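Local coordinates for pancreatic lipase related protein 2 (Equus caballus, PDB 1W52) that probably hydrolyses triacylglycerols and galactolipids as a secreted lipase of the alpha/beta-hydrolase superfamily that binds calcium, at residues G281-P286 and G304-M309; G297-P302 and T423-A428; S339-V344 and T386-V391. One frame throughout, in Å; residues are numbered along the deposited sequence.

In the fold
The three contacts form a path from the lipase domain into the PLAT/LH2 domain. Interaction 1 is the buried one: backbone bonds and apolar side chains join a loop to the edge of the large lipase sheet. Interaction 2, partly buried, is where the two domains meet, and there a single backbone bond works with an aromatic ring. Interaction 3, also partly buried, is a two-stranded antiparallel ladder that adds salt bridges. Neighbouring contacts are bonded to each other: the Cys301-Cys306 disulfide joins interactions 1 and 2, and a probable hydrogen bond from Arg343 N to Gln425 O joins 2 and 3.

Interaction 1: G281-P286 and G304-M309; sequences GFLAYP and GGCPKM
In both Tyr285 and Cys306 the first torsion places the outer atom anti to the carbonyl carbon and beside the backbone N (chi1 -65° for CG of Tyr285, -79° for SG of Cys306), and this brings the sulfur over the tyrosine ring. Cys306 SG stands 3.7 Å from the centroid of the Tyr285 ring, almost on the ring normal, so it makes a sulfur-aromatic contact with a face and not with an edge. The same sulfur is disulfide-bonded to Cys301, which ties the 304-309 loop to a second loop while the ring lies beneath it. Next to the sulfur, Cys306 CB meets the flank of Leu283, 3.7 Å from Leu283 CB, and one leucine methyl, CD2, leans on the same CB.

Here a loop is laid along the residues leading into strand 285-286, one of the two edge strands of the mixed sheet of the alpha/beta-hydrolase fold. Leu283 and Lys308 make a single beta bridge. Two backbone bonds frame it: Met309 N donates to Phe282 O at 2.8 Å with an N-H...O angle of 161°, and Ala284 N donates to Pro307 O at 3.1 Å.

Apolar groups fill in around the bridge. Phe282 CB and Met309 CB lie 4.0 Å apart, while the phenylalanine ring itself leads away toward Tyr271 of helix 257-277. The methyl of Ala284 touches the proline ring of Pro307, with CB to CG at 4.1 Å, and both residues also pack on Phe327 of strand 325-329. Met309 reaches across to Phe228 and Pro230 of strand 226-230.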
ATOM      1  N   GLY A 281       5.584   5.606   8.452  1.00 42.13           N
ATOM      2  CA  GLY A 281       6.531   5.242   7.434  1.00 40.11           C
ATOM      3  C   GLY A 281       6.050   5.517   6.034  1.00 37.40           C
ATOM      4  O   GLY A 281       6.846   5.474   5.074  1.00 37.68           O
ATOM      5  N   PHE A 282       4.751   5.783   5.916  1.00 33.20           N
ATOM      6  CA  PHE A 282       4.100   5.815   4.615  1.00 29.76           C
ATOM      7  C   PHE A 282       3.002   6.822   4.645  1.00 28.61           C
ATOM      8  O   PHE A 282       1.845   6.456   4.594  1.00 28.10           O
ATOM      9  CB  PHE A 282       3.493   4.459   4.245  1.00 28.33           C
ATOM     10  CG  PHE A 282       4.416   3.276   4.409  1.00 24.67           C
ATOM     11  CD1 PHE A 282       5.006   2.686   3.324  1.00 20.25           C
ATOM     12  CD2 PHE A 282       4.629   2.691   5.651  1.00 22.70           C
ATOM     13  CE1 PHE A 282       5.810   1.544   3.488  1.00 18.88           C
ATOM     14  CE2 PHE A 282       5.456   1.530   5.800  1.00 20.00           C
ATOM     15  CZ  PHE A 282       6.044   0.988   4.729  1.00 16.83           C
ATOM     16  N   LEU A 283       3.353   8.089   4.737  1.00 27.50           N
ATOM     17  CA  LEU A 283       2.347   9.121   4.792  1.00 28.44           C
ATOM     18  C   LEU A 283       1.872   9.495   3.414  1.00 28.68           C
ATOM     19  O   LEU A 283       2.637   9.938   2.601  1.00 28.20           O
ATOM     20  CB  LEU A 283       2.903  10.371   5.445  1.00 29.34           C
ATOM     21  CG  LEU A 283       3.246  10.414   6.954  1.00 31.97           C
ATOM     22  CD1 LEU A 283       4.530   9.625   7.360  1.00 33.31           C
ATOM     23  CD2 LEU A 283       3.394  11.872   7.328  1.00 31.29           C
ATOM     24  N   ALA A 284       0.598   9.348   3.139  1.00 29.58           N
ATOM     25  CA  ALA A 284       0.114   9.745   1.845  1.00 30.72           C
ATOM     26  C   ALA A 284      -0.247  11.222   1.797  1.00 31.45           C
ATOM     27  O   ALA A 284      -0.640  11.827   2.781  1.00 30.80           O
ATOM     28  CB  ALA A 284      -1.066   8.901   1.488  1.00 31.94           C
ATOM     29  N   TYR A 285      -0.124  11.802   0.627  1.00 33.10           N
ATOM     30  CA  TYR A 285      -0.377  13.225   0.459  1.00 35.06           C
ATOM     31  C   TYR A 285      -1.494  13.316  -0.543  1.00 37.48           C
ATOM     32  O   TYR A 285      -1.505  12.555  -1.492  1.00 39.07           O
ATOM     33  CB  TYR A 285       0.845  13.974  -0.108  1.00 34.58           C
ATOM     34  CG  TYR A 285       2.056  13.992   0.799  1.00 32.89           C
ATOM     35  CD1 TYR A 285       2.700  12.831   1.102  1.00 30.01           C
ATOM     36  CD2 TYR A 285       2.547  15.162   1.348  1.00 33.03           C
ATOM     37  CE1 TYR A 285       3.758  12.795   1.899  1.00 30.16           C
ATOM     38  CE2 TYR A 285       3.665  15.120   2.197  1.00 31.08           C
ATOM     39  CZ  TYR A 285       4.247  13.913   2.448  1.00 30.42           C
ATOM     40  OH  TYR A 285       5.361  13.711   3.224  1.00 33.35           O
ATOM     41  N   PRO A 286      -2.428  14.235  -0.391  1.00 39.45           N
ATOM     42  CA  PRO A 286      -3.556  14.270  -1.327  1.00 40.93           C
ATOM     43  C   PRO A 286      -3.106  15.037  -2.557  1.00 43.35           C
ATOM     44  O   PRO A 286      -2.190  15.849  -2.368  1.00 42.97           O
ATOM     45  CB  PRO A 286      -4.633  14.983  -0.524  1.00 40.71           C
ATOM     46  CG  PRO A 286      -4.000  15.077   0.917  1.00 40.43           C
ATOM     47  CD  PRO A 286      -2.529  15.267   0.647  1.00 39.40           C
ATOM     48  N   GLY A 304      -4.656  18.903   9.083  1.00 56.22           N
ATOM     49  CA  GLY A 304      -4.680  17.994  10.212  1.00 55.45           C
ATOM     50  C   GLY A 304      -3.569  16.968  10.292  1.00 55.06           C
ATOM     51  O   GLY A 304      -3.345  16.370  11.340  1.00 54.79           O
ATOM     52  N   GLY A 305      -2.894  16.733   9.170  1.00 55.01           N
ATOM     53  CA  GLY A 305      -1.869  15.689   9.062  1.00 53.61           C
ATOM     54  C   GLY A 305      -2.057  14.837   7.808  1.00 51.52           C
ATOM     55  O   GLY A 305      -3.083  14.920   7.115  1.00 51.61           O
ATOM     56  N   CYS A 306      -1.057  14.030   7.492  1.00 47.90           N
ATOM     57  CA  CYS A 306      -1.179  13.154   6.338  1.00 45.66           C
ATOM     58  C   CYS A 306      -1.747  11.871   6.883  1.00 40.86           C
ATOM     59  O   CYS A 306      -1.368  11.467   7.991  1.00 40.22           O
ATOM     60  CB  CYS A 306       0.190  12.813   5.704  1.00 46.98           C
ATOM     61  SG  CYS A 306       1.028  14.016   4.612  1.00 52.72           S
ATOM     62  N   PRO A 307      -2.609  11.200   6.127  1.00 35.10           N
ATOM     63  CA  PRO A 307      -3.091   9.889   6.560  1.00 32.76           C
ATOM     64  C   PRO A 307      -1.916   8.945   6.574  1.00 31.66           C
ATOM     65  O   PRO A 307      -1.009   9.122   5.765  1.00 32.03           O
ATOM     66  CB  PRO A 307      -4.077   9.494   5.477  1.00 32.24           C
ATOM     67  CG  PRO A 307      -3.676  10.305   4.297  1.00 33.23           C
ATOM     68  CD  PRO A 307      -3.171  11.600   4.832  1.00 34.30           C
ATOM     69  N   LYS A 308      -1.900   7.971   7.469  1.00 29.87           N
ATOM     70  CA  LYS A 308      -0.853   6.979   7.422  1.00 28.90           C
ATOM     71  C   LYS A 308      -1.362   5.863   6.527  1.00 27.36           C
ATOM     72  O   LYS A 308      -2.421   5.328   6.795  1.00 27.30           O
ATOM     73  CB  LYS A 308      -0.523   6.512   8.826  1.00 29.60           C
ATOM     74  CG  LYS A 308       0.064   7.667   9.687  1.00 32.88           C
ATOM     75  CD  LYS A 308       0.012   7.395  11.198  1.00 37.06           C
ATOM     76  CE  LYS A 308       0.189   8.671  12.080  1.00 40.11           C
ATOM     77  NZ  LYS A 308       0.282   8.259  13.542  1.00 43.19           N
ATOM     78  N   MET A 309      -0.656   5.562   5.425  1.00 25.55           N
ATOM     79  CA  MET A 309      -1.103   4.551   4.451  1.00 23.71           C
ATOM     80  C   MET A 309      -0.793   3.240   5.061  1.00 22.26           C
ATOM     81  O   MET A 309       0.204   3.069   5.704  1.00 22.76           O
ATOM     82  CB  MET A 309      -0.342   4.650   3.138  1.00 23.96           C
ATOM     83  CG  MET A 309      -0.733   3.589   2.109  1.00 25.43           C
ATOM     84  SD  MET A 309       0.282   3.388   0.591  1.00 25.72           S
ATOM     85  CE  MET A 309       1.292   2.130   1.161  1.00 25.53           C
TER

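Interaction 2: G297-P302 and T423-A428; sequences GCFPCP and TVQSGA
Pro300 and Gly427 bring their backbones within 4.3 Å, CA to CA, and one hydrogen bond follows them: Cys301 N donates to Gly427 O at 2.7 Å, with an N-H...O angle of 147° and the donor tilted out of the carbonyl plane. The peptide bond before Pro300 is cis, which folds the proline back on its predecessor, and Pro300 CB comes to lie over the centre of one face of the Phe299 ring.

Among the side chains Phe299 makes the broadest contact. Its CG is anti to the backbone N (chi1 -177°), which sends the ring out to the 423-428 loop. Gly427, with no side chain, presents its CA to the ring, 3.4 Å from Phe299 CE2, and Phe299 CZ comes 3.5 Å from Ser426 O.

The contact joins the lipase domain, through the 297-302 loop, to the C-terminal PLAT/LH2 domain, through 423-428. The ring also touches Arg341 and Arg343 of strand 340-344, and Tyr285 on the lipase side.

Gln425 arrives at the ring edge. Its extended chain runs alongside Phe299, pointing the other way, with amide and ring planes 76° apart and Gln425 CD 3.9 Å from Phe299 CE1. The amide oxygen meets the proline instead, with Gln425 OE1 3.5 Å from Pro300 CG. Cys301, whose sulfur is disulfide-bonded to Cys306, turns its CB to the carbonyls of Gly427 and Ala428.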
ATOM      1  N   GLY A 297       4.540  19.262  -5.848  1.00 69.22           N
ATOM      2  CA  GLY A 297       3.210  19.790  -5.551  1.00 66.87           C
ATOM      3  C   GLY A 297       2.666  19.171  -4.273  1.00 64.38           C
ATOM      4  O   GLY A 297       3.340  18.361  -3.633  1.00 63.93           O
ATOM      5  N   CYS A 298       1.468  19.585  -3.885  1.00 61.05           N
ATOM      6  CA  CYS A 298       0.773  18.989  -2.757  1.00 59.28           C
ATOM      7  C   CYS A 298       1.663  18.683  -1.554  1.00 56.57           C
ATOM      8  O   CYS A 298       1.625  17.578  -0.991  1.00 56.40           O
ATOM      9  CB  CYS A 298       0.084  17.727  -3.221  1.00 59.44           C
ATOM     10  SG  CYS A 298      -0.854  17.975  -4.757  1.00 64.10           S
ATOM     11  N   PHE A 299       2.451  19.673  -1.146  1.00 53.63           N
ATOM     12  CA  PHE A 299       3.366  19.535  -0.008  1.00 51.00           C
ATOM     13  C   PHE A 299       3.310  20.775   0.961  1.00 51.38           C
ATOM     14  O   PHE A 299       3.081  21.904   0.532  1.00 50.96           O
ATOM     15  CB  PHE A 299       4.758  19.289  -0.580  1.00 49.48           C
ATOM     16  CG  PHE A 299       5.841  19.036   0.441  1.00 43.58           C
ATOM     17  CD1 PHE A 299       6.522  20.072   1.002  1.00 40.02           C
ATOM     18  CD2 PHE A 299       6.228  17.752   0.778  1.00 39.66           C
ATOM     19  CE1 PHE A 299       7.548  19.833   1.949  1.00 40.53           C
ATOM     20  CE2 PHE A 299       7.270  17.493   1.732  1.00 39.49           C
ATOM     21  CZ  PHE A 299       7.919  18.537   2.313  1.00 39.33           C
ATOM     22  N   PRO A 300       3.497  20.581   2.265  1.00 51.47           N
ATOM     23  CA  PRO A 300       3.663  19.274   2.926  1.00 52.51           C
ATOM     24  C   PRO A 300       2.336  18.706   3.410  1.00 53.98           C
ATOM     25  O   PRO A 300       1.274  19.107   2.923  1.00 54.61           O
ATOM     26  CB  PRO A 300       4.598  19.596   4.110  1.00 51.57           C
ATOM     27  CG  PRO A 300       4.306  20.990   4.424  1.00 50.93           C
ATOM     28  CD  PRO A 300       3.625  21.678   3.222  1.00 50.37           C
ATOM     29  N   CYS A 301       2.397  17.762   4.336  1.00 55.28           N
ATOM     30  CA  CYS A 301       1.200  17.216   4.894  1.00 56.64           C
ATOM     31  C   CYS A 301       0.240  18.363   5.152  1.00 57.65           C
ATOM     32  O   CYS A 301       0.703  19.432   5.596  1.00 57.89           O
ATOM     33  CB  CYS A 301       1.550  16.495   6.182  1.00 56.94           C
ATOM     34  SG  CYS A 301       2.382  14.915   5.847  1.00 58.26           S
ATOM     35  N   PRO A 302      -1.070  18.142   4.910  1.00 58.54           N
ATOM     36  CA  PRO A 302      -2.109  19.194   4.978  1.00 58.87           C
ATOM     37  C   PRO A 302      -2.495  19.594   6.426  1.00 59.46           C
ATOM     38  O   PRO A 302      -1.876  19.077   7.378  1.00 60.04           O
ATOM     39  CB  PRO A 302      -3.308  18.525   4.290  1.00 58.52           C
ATOM     40  CG  PRO A 302      -3.156  17.088   4.670  1.00 58.44           C
ATOM     41  CD  PRO A 302      -1.665  16.821   4.620  1.00 58.20           C
ATOM     42  N   THR A 423      16.677  26.544   1.872  1.00100.00           N
ATOM     43  CA  THR A 423      15.452  26.194   2.602  1.00100.00           C
ATOM     44  C   THR A 423      15.283  24.656   2.640  1.00100.00           C
ATOM     45  O   THR A 423      15.029  24.044   1.606  1.00100.00           O
ATOM     46  CB  THR A 423      14.210  26.860   1.918  1.00100.00           C
ATOM     47  OG1 THR A 423      14.327  28.289   1.914  1.00100.00           O
ATOM     48  CG2 THR A 423      12.948  26.592   2.685  1.00100.00           C
ATOM     49  N   VAL A 424      15.462  24.034   3.806  1.00 98.38           N
ATOM     50  CA  VAL A 424      15.048  22.630   3.994  1.00 93.00           C
ATOM     51  C   VAL A 424      13.539  22.611   4.376  1.00 89.89           C
ATOM     52  O   VAL A 424      12.921  23.685   4.486  1.00 90.35           O
ATOM     53  CB  VAL A 424      15.960  21.899   5.040  1.00 90.94           C
ATOM     54  CG1 VAL A 424      15.160  21.060   6.060  1.00 88.14           C
ATOM     55  CG2 VAL A 424      16.941  21.047   4.338  1.00 88.19           C
ATOM     56  N   GLN A 425      12.942  21.418   4.531  1.00 84.60           N
ATOM     57  CA  GLN A 425      11.582  21.280   5.103  1.00 80.23           C
ATOM     58  C   GLN A 425      11.107  19.828   5.312  1.00 76.98           C
ATOM     59  O   GLN A 425      11.463  18.947   4.547  1.00 76.55           O
ATOM     60  CB  GLN A 425      10.560  21.992   4.215  1.00 79.40           C
ATOM     61  CG  GLN A 425       9.201  22.084   4.840  1.00 76.09           C
ATOM     62  CD  GLN A 425       8.288  22.981   4.072  1.00 72.81           C
ATOM     63  OE1 GLN A 425       7.133  23.130   4.437  1.00 70.07           O
ATOM     64  NE2 GLN A 425       8.796  23.589   2.999  1.00 71.27           N
ATOM     65  N   SER A 426      10.283  19.603   6.335  1.00 72.73           N
ATOM     66  CA  SER A 426       9.639  18.301   6.535  1.00 69.52           C
ATOM     67  C   SER A 426       8.241  18.229   5.946  1.00 68.76           C
ATOM     68  O   SER A 426       7.584  19.246   5.732  1.00 68.73           O
ATOM     69  CB  SER A 426       9.546  17.921   7.992  1.00 68.29           C
ATOM     70  OG  SER A 426       9.136  16.577   8.075  1.00 64.42           O
ATOM     71  N   GLY A 427       7.797  17.003   5.678  1.00 67.57           N
ATOM     72  CA  GLY A 427       6.532  16.760   5.005  1.00 66.55           C
ATOM     73  C   GLY A 427       5.466  16.614   6.048  1.00 65.78           C
ATOM     74  O   GLY A 427       4.435  17.269   5.988  1.00 64.74           O
ATOM     75  N   ALA A 428       5.764  15.740   7.004  1.00 65.77           N
ATOM     76  CA  ALA A 428       4.953  15.505   8.194  1.00 66.42           C
ATOM     77  C   ALA A 428       4.283  16.776   8.752  1.00 68.20           C
ATOM     78  O   ALA A 428       3.037  16.849   8.840  1.00 68.82           O
ATOM     79  CB  ALA A 428       5.813  14.827   9.290  1.00 65.43           C
TER

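Interaction 3: S339-V344 and T386-V391; sequences SWRYRV and TLDVDV
Trp340 and Val391 begin an antiparallel two-stranded ladder, strand 340-344 against strand 387-391, in the PLAT/LH2 domain, a module that in pancreatic lipases is built as a beta-sandwich. The bonding is firmer at this end. Trp340 and Val391 form a hydrogen-bonded pair, in which Val391 N gives a nearly straight bond to Trp340 O (2.6 Å, 173°) and Trp340 N returns one to Val391 O from well above the carbonyl plane. Tyr342 and Val389 form the next one, in which Tyr342 N donates to Val389 O at 3.1 Å and Val389 N returns a bond to Tyr342 O. On the face bearing Tyr342, Val389 and Val391, the CD1 side of the tyrosine ring rests against the valine methyl CG2 of Val391.

The other end is looser. Leu387 N still donates to Val344 O, but the Val344 N bond to Leu387 O is long and weak, and Thr386 is exposed and poorly ordered.

Charged side chains occupy the opposite face. Arg341 is extended from CG to NE and brings NH1 to Asp390 OD1 at 2.6 Å, a salt bridge whose hydrogen bond is weak because it is bent. The face of its guanidinium lies on Asp388 CB.

Arg343, which also packs on Phe299, bends at chi3 (-63°) to turn its guanidinium edge to Asp388 in a salt bridge from NE to OD1. A leucine in its place would probably cost Asp388 this salt bridge, with Arg341 close by but not bonded to its carboxylate. Asp388 OD1 accepts from Arg343 NE at 2.9 Å through its syn lone pair and lies 8° out of the guanidinium plane.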
ATOM      1  N   SER A 339       9.981   5.708   3.703  1.00 37.21           N
ATOM      2  CA  SER A 339      10.651   6.884   3.220  1.00 38.64           C
ATOM      3  C   SER A 339       9.936   8.086   3.797  1.00 39.48           C
ATOM      4  O   SER A 339       8.720   8.084   4.003  1.00 40.92           O
ATOM      5  CB  SER A 339      10.626   6.961   1.701  1.00 39.29           C
ATOM      6  OG  SER A 339      10.418   8.314   1.243  1.00 40.48           O
ATOM      7  N   TRP A 340      10.688   9.128   4.051  1.00 39.19           N
ATOM      8  CA  TRP A 340      10.088  10.336   4.501  1.00 38.74           C
ATOM      9  C   TRP A 340      10.365  11.411   3.501  1.00 39.78           C
ATOM     10  O   TRP A 340      11.373  11.393   2.823  1.00 41.13           O
ATOM     11  CB  TRP A 340      10.685  10.671   5.825  1.00 38.04           C
ATOM     12  CG  TRP A 340      10.049   9.904   6.896  1.00 35.16           C
ATOM     13  CD1 TRP A 340       9.001  10.302   7.620  1.00 31.95           C
ATOM     14  CD2 TRP A 340      10.400   8.592   7.372  1.00 31.37           C
ATOM     15  NE1 TRP A 340       8.663   9.335   8.533  1.00 33.03           N
ATOM     16  CE2 TRP A 340       9.518   8.279   8.413  1.00 31.57           C
ATOM     17  CE3 TRP A 340      11.358   7.656   7.021  1.00 31.90           C
ATOM     18  CZ2 TRP A 340       9.566   7.070   9.135  1.00 33.27           C
ATOM     19  CZ3 TRP A 340      11.420   6.409   7.770  1.00 34.06           C
ATOM     20  CH2 TRP A 340      10.529   6.152   8.805  1.00 32.88           C
ATOM     21  N   ARG A 341       9.483  12.370   3.402  1.00 40.25           N
ATOM     22  CA  ARG A 341       9.614  13.324   2.349  1.00 41.03           C
ATOM     23  C   ARG A 341       9.991  14.660   2.924  1.00 44.29           C
ATOM     24  O   ARG A 341       9.437  15.100   3.935  1.00 45.24           O
ATOM     25  CB  ARG A 341       8.319  13.451   1.612  1.00 39.71           C
ATOM     26  CG  ARG A 341       8.438  14.238   0.383  1.00 36.39           C
ATOM     27  CD  ARG A 341       7.170  14.187  -0.398  1.00 33.78           C
ATOM     28  NE  ARG A 341       7.228  14.680  -1.774  1.00 31.65           N
ATOM     29  CZ  ARG A 341       7.842  14.052  -2.761  1.00 31.63           C
ATOM     30  NH1 ARG A 341       8.519  12.904  -2.522  1.00 28.66           N
ATOM     31  NH2 ARG A 341       7.768  14.576  -4.003  1.00 32.94           N
ATOM     32  N   TYR A 342      10.929  15.312   2.251  1.00 47.36           N
ATOM     33  CA  TYR A 342      11.435  16.611   2.638  1.00 49.01           C
ATOM     34  C   TYR A 342      11.421  17.499   1.422  1.00 50.93           C
ATOM     35  O   TYR A 342      11.580  17.008   0.324  1.00 51.87           O
ATOM     36  CB  TYR A 342      12.837  16.422   3.171  1.00 48.60           C
ATOM     37  CG  TYR A 342      12.878  15.578   4.441  1.00 48.61           C
ATOM     38  CD1 TYR A 342      13.112  14.232   4.365  1.00 48.68           C
ATOM     39  CD2 TYR A 342      12.691  16.147   5.727  1.00 48.53           C
ATOM     40  CE1 TYR A 342      13.169  13.431   5.520  1.00 50.51           C
ATOM     41  CE2 TYR A 342      12.742  15.350   6.898  1.00 48.74           C
ATOM     42  CZ  TYR A 342      12.990  13.978   6.784  1.00 50.03           C
ATOM     43  OH  TYR A 342      13.059  13.112   7.881  1.00 49.75           O
ATOM     44  N   ARG A 343      11.164  18.790   1.578  1.00 53.54           N
ATOM     45  CA  ARG A 343      11.437  19.744   0.477  1.00 54.99           C
ATOM     46  C   ARG A 343      12.801  20.445   0.632  1.00 57.36           C
ATOM     47  O   ARG A 343      13.225  20.745   1.761  1.00 58.00           O
ATOM     48  CB  ARG A 343      10.388  20.814   0.391  1.00 53.86           C
ATOM     49  CG  ARG A 343      10.688  21.769  -0.697  1.00 51.72           C
ATOM     50  CD  ARG A 343       9.532  22.660  -1.010  1.00 51.20           C
ATOM     51  NE  ARG A 343       8.396  21.897  -1.495  1.00 52.32           N
ATOM     52  CZ  ARG A 343       7.226  22.409  -1.851  1.00 53.84           C
ATOM     53  NH1 ARG A 343       6.981  23.717  -1.779  1.00 54.00           N
ATOM     54  NH2 ARG A 343       6.282  21.601  -2.293  1.00 55.25           N
ATOM     55  N   VAL A 344      13.471  20.697  -0.500  1.00 59.77           N
ATOM     56  CA  VAL A 344      14.823  21.292  -0.512  1.00 61.19           C
ATOM     57  C   VAL A 344      14.943  22.391  -1.560  1.00 67.81           C
ATOM     58  O   VAL A 344      14.979  22.132  -2.765  1.00 67.32           O
ATOM     59  CB  VAL A 344      15.938  20.269  -0.731  1.00 57.93           C
ATOM     60  CG1 VAL A 344      17.161  20.971  -1.084  1.00 53.74           C
ATOM     61  CG2 VAL A 344      16.203  19.439   0.534  1.00 52.67           C
ATOM     62  N   THR A 386      14.234  24.630  -6.026  1.00 99.48           N
ATOM     63  CA  THR A 386      13.755  23.575  -5.099  1.00 93.45           C
ATOM     64  C   THR A 386      13.509  22.212  -5.745  1.00 89.40           C
ATOM     65  O   THR A 386      13.318  22.096  -6.964  1.00 88.70           O
ATOM     66  CB  THR A 386      12.417  23.957  -4.397  1.00 92.35           C
ATOM     67  OG1 THR A 386      11.476  24.450  -5.347  1.00 90.84           O
ATOM     68  CG2 THR A 386      12.572  25.080  -3.488  1.00 89.92           C
ATOM     69  N   LEU A 387      13.445  21.193  -4.884  1.00 84.21           N
ATOM     70  CA  LEU A 387      13.047  19.830  -5.270  1.00 79.79           C
ATOM     71  C   LEU A 387      12.740  18.900  -4.055  1.00 75.13           C
ATOM     72  O   LEU A 387      13.567  18.724  -3.150  1.00 74.84           O
ATOM     73  CB  LEU A 387      14.108  19.181  -6.181  1.00 79.62           C
ATOM     74  CG  LEU A 387      13.785  17.792  -6.767  1.00 78.96           C
ATOM     75  CD1 LEU A 387      13.048  17.880  -8.112  1.00 77.72           C
ATOM     76  CD2 LEU A 387      15.059  16.957  -6.861  1.00 78.73           C
ATOM     77  N   ASP A 388      11.567  18.269  -4.085  1.00 68.62           N
ATOM     78  CA  ASP A 388      11.128  17.373  -3.028  1.00 63.84           C
ATOM     79  C   ASP A 388      11.869  16.071  -3.127  1.00 60.13           C
ATOM     80  O   ASP A 388      12.156  15.636  -4.208  1.00 59.55           O
ATOM     81  CB  ASP A 388       9.622  17.199  -3.147  1.00 63.29           C
ATOM     82  CG  ASP A 388       8.888  18.504  -2.853  1.00 62.58           C
ATOM     83  OD1 ASP A 388       9.366  19.186  -1.914  1.00 63.54           O
ATOM     84  OD2 ASP A 388       7.887  18.957  -3.469  1.00 56.54           O
ATOM     85  N   VAL A 389      12.231  15.470  -2.013  1.00 56.06           N
ATOM     86  CA  VAL A 389      13.054  14.275  -2.070  1.00 54.30           C
ATOM     87  C   VAL A 389      12.650  13.227  -1.017  1.00 52.69           C
ATOM     88  O   VAL A 389      11.933  13.545  -0.107  1.00 52.36           O
ATOM     89  CB  VAL A 389      14.575  14.614  -1.956  1.00 54.68           C
ATOM     90  CG1 VAL A 389      14.964  15.715  -2.931  1.00 54.45           C
ATOM     91  CG2 VAL A 389      14.991  14.956  -0.507  1.00 54.50           C
ATOM     92  N   ASP A 390      13.118  11.985  -1.135  1.00 50.95           N
ATOM     93  CA  ASP A 390      12.582  10.904  -0.319  1.00 50.00           C
ATOM     94  C   ASP A 390      13.686  10.269   0.504  1.00 50.44           C
ATOM     95  O   ASP A 390      14.661   9.768  -0.046  1.00 50.53           O
ATOM     96  CB  ASP A 390      11.874   9.880  -1.205  1.00 49.28           C
ATOM     97  CG  ASP A 390      10.690  10.489  -1.948  1.00 48.35           C
ATOM     98  OD1 ASP A 390       9.782  10.991  -1.274  1.00 46.18           O
ATOM     99  OD2 ASP A 390      10.571  10.536  -3.192  1.00 48.17           O
ATOM    100  N   VAL A 391      13.548  10.301   1.827  1.00 50.87           N
ATOM    101  CA  VAL A 391      14.616   9.833   2.704  1.00 51.45           C
ATOM    102  C   VAL A 391      14.307   8.438   3.230  1.00 56.02           C
ATOM    103  O   VAL A 391      13.585   8.284   4.188  1.00 55.65           O
ATOM    104  CB  VAL A 391      14.957  10.864   3.877  1.00 49.34           C
ATOM    105  CG1 VAL A 391      16.014  10.305   4.830  1.00 44.90           C
ATOM    106  CG2 VAL A 391      15.469  12.220   3.310  1.00 44.12           C
TER